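Local structure of uncharacterized protein (Enterococcus faecalis, 4OBI) at residues A61-L66 with I82-H87. The protein is of unknown function but binds a zinc ion through a NusG domain II-like beta fold and is probably anchored to the membrane by a transmembrane helix. Sequence-based numbering, arbitrary orientation.
Sequences ANCADL and IACLPH. With ZN (zinc ion), chain C.
Cys63 and Cys84 close on one zinc ion, the metal site of this NusG domain II-like beta fold. The zinc fastens the loop that follows strand 55-61, the edge of the three-stranded sheet, to the end of strand 82-84, the edge of the four-stranded one. Cys63 SG and Cys84 SG each lie 2.3 Å from the zinc; Asp68 and a water complete the four ligands. Cys84 extends its sulfur anti to the backbone N (chi1 -177°), which carries SG across to 3.8 Å from Cys63 CB. That CB is the hub of the tight part: it also lies over one face of the His87 imidazole, 4.1 Å from the ring centroid and 26° off the normal, a CH-pi contact. The ring's rotation is fixed from both nitrogens: ND1 hydrogen-bonds Asn47, and NE2 bonds, in the ring plane, to a water that donates to Asn62 O. At the ring edge Asn62 OD1 stands 3.2 Å from His87 CE1, the amide plane turned 78° from the ring, while the same oxygen accepts from Tyr46 N. The outer side is looser: exposed Pro86 lays CB and CG against Cys63 CB, and Asp65, whose OD1 also accepts from Val67 N, stays in the metal's second shell. There the zinc-bound water, 2.0 Å from the metal, donates a hydrogen bond of 2.6 Å to Asp65 OD1.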
loop_
_atom_site.group_PDB
_atom_site.type_symbol
_atom_site.label_atom_id
_atom_site.label_comp_id
_atom_site.label_asym_id
_atom_site.label_seq_id
_atom_site.Cartn_x
_atom_site.Cartn_y
_atom_site.Cartn_z
ATOM N N ALA A 61 8.650 7.058 -1.424
ATOM C CA ALA A 61 9.127 6.664 -0.094
ATOM C C ALA A 61 10.557 7.144 0.133
ATOM O O ALA A 61 11.214 7.571 -0.815
ATOM C CB ALA A 61 9.055 5.154 0.064
ATOM N N ASN A 62 11.037 7.075 1.376
ATOM C CA ASN A 62 12.429 7.455 1.696
ATOM C C ASN A 62 13.227 6.350 2.381
ATOM O O ASN A 62 14.185 6.620 3.100
ATOM C CB ASN A 62 12.485 8.726 2.539
ATOM C CG ASN A 62 11.839 8.558 3.901
ATOM O OD1 ASN A 62 11.232 7.527 4.205
ATOM N ND2 ASN A 62 11.958 9.586 4.727
ATOM N N CYS A 63 12.829 5.103 2.142
ATOM C CA CYS A 63 13.640 3.965 2.534
ATOM C C CYS A 63 14.884 3.910 1.647
ATOM O O CYS A 63 14.965 4.590 0.630
ATOM C CB CYS A 63 12.849 2.676 2.400
ATOM S SG CYS A 63 12.190 2.427 0.743
ATOM N N ALA A 64 15.850 3.089 2.040
ATOM C CA ALA A 64 17.154 3.071 1.372
ATOM C C ALA A 64 17.171 2.410 -0.009
ATOM O O ALA A 64 18.066 2.687 -0.797
ATOM C CB ALA A 64 18.184 2.411 2.271
ATOM N N ASP A 65 16.210 1.534 -0.307
ATOM C CA ASP A 65 16.230 0.792 -1.580
ATOM C C ASP A 65 15.036 1.038 -2.501
ATOM O O ASP A 65 15.044 0.600 -3.654
ATOM C CB ASP A 65 16.394 -0.708 -1.324
ATOM C CG ASP A 65 15.297 -1.290 -0.436
ATOM O OD1 ASP A 65 14.202 -0.697 -0.336
ATOM O OD2 ASP A 65 15.538 -2.361 0.171
ATOM N N LEU A 66 14.011 1.724 -1.998
ATOM C CA LEU A 66 12.783 2.017 -2.766
ATOM C C LEU A 66 12.160 0.782 -3.423
ATOM O O LEU A 66 11.476 0.882 -4.439
ATOM C CB LEU A 66 13.036 3.119 -3.790
ATOM C CG LEU A 66 13.560 4.461 -3.274
ATOM C CD1 LEU A 66 13.743 5.450 -4.416
ATOM C CD2 LEU A 66 12.626 5.029 -2.209
ATOM N N ILE A 82 3.001 -5.832 -1.552
ATOM C CA ILE A 82 3.971 -4.741 -1.557
ATOM C C ILE A 82 4.591 -4.708 -0.174
ATOM O O ILE A 82 3.883 -4.696 0.828
ATOM C CB ILE A 82 3.336 -3.375 -1.846
ATOM C CG1 ILE A 82 2.753 -3.353 -3.261
ATOM C CG2 ILE A 82 4.363 -2.270 -1.690
ATOM C CD1 ILE A 82 1.723 -2.260 -3.503
ATOM N N ALA A 83 5.911 -4.726 -0.132
ATOM C CA ALA A 83 6.614 -4.731 1.131
ATOM C C ALA A 83 7.706 -3.665 1.164
ATOM O O ALA A 83 8.557 -3.598 0.263
ATOM C CB ALA A 83 7.201 -6.107 1.392
ATOM N N CYS A 84 7.667 -2.841 2.210
ATOM C CA CYS A 84 8.785 -1.985 2.567
ATOM C C CYS A 84 9.377 -2.530 3.843
ATOM O O CYS A 84 8.969 -2.167 4.951
ATOM C CB CYS A 84 8.340 -0.541 2.747
ATOM S SG CYS A 84 9.714 0.572 3.103
ATOM N N LEU A 85 10.335 -3.430 3.696
ATOM C CA LEU A 85 10.912 -4.072 4.860
ATOM C C LEU A 85 11.619 -3.098 5.832
ATOM O O LEU A 85 11.462 -3.242 7.042
ATOM C CB LEU A 85 11.824 -5.230 4.450
ATOM C CG LEU A 85 11.149 -6.351 3.650
ATOM C CD1 LEU A 85 12.179 -7.406 3.270
ATOM C CD2 LEU A 85 9.984 -6.958 4.419
ATOM N N PRO A 86 12.353 -2.086 5.316
ATOM C CA PRO A 86 12.979 -1.112 6.223
ATOM C C PRO A 86 11.984 -0.353 7.115
ATOM O O PRO A 86 12.334 -0.001 8.239
ATOM C CB PRO A 86 13.697 -0.147 5.264
ATOM C CG PRO A 86 13.923 -0.946 4.032
ATOM C CD PRO A 86 12.708 -1.812 3.913
ATOM N N HIS A 87 10.766 -0.122 6.624
ATOM C CA HIS A 87 9.738 0.568 7.412
ATOM C C HIS A 87 8.731 -0.393 8.056
ATOM O O HIS A 87 7.782 0.041 8.714
ATOM C CB HIS A 87 9.006 1.588 6.546
ATOM C CG HIS A 87 9.880 2.702 6.055
ATOM N ND1 HIS A 87 9.435 3.648 5.161
ATOM C CD2 HIS A 87 11.172 3.010 6.320
ATOM C CE1 HIS A 87 10.413 4.496 4.897
ATOM N NE2 HIS A 87 11.478 4.134 5.592
HETATM ZN ZN ZN C . 10.721 0.732 1.065
HETATM O O HOH W 1 13.896 5.488 5.724
HETATM O O HOH W 2 11.803 -0.872 0.649
#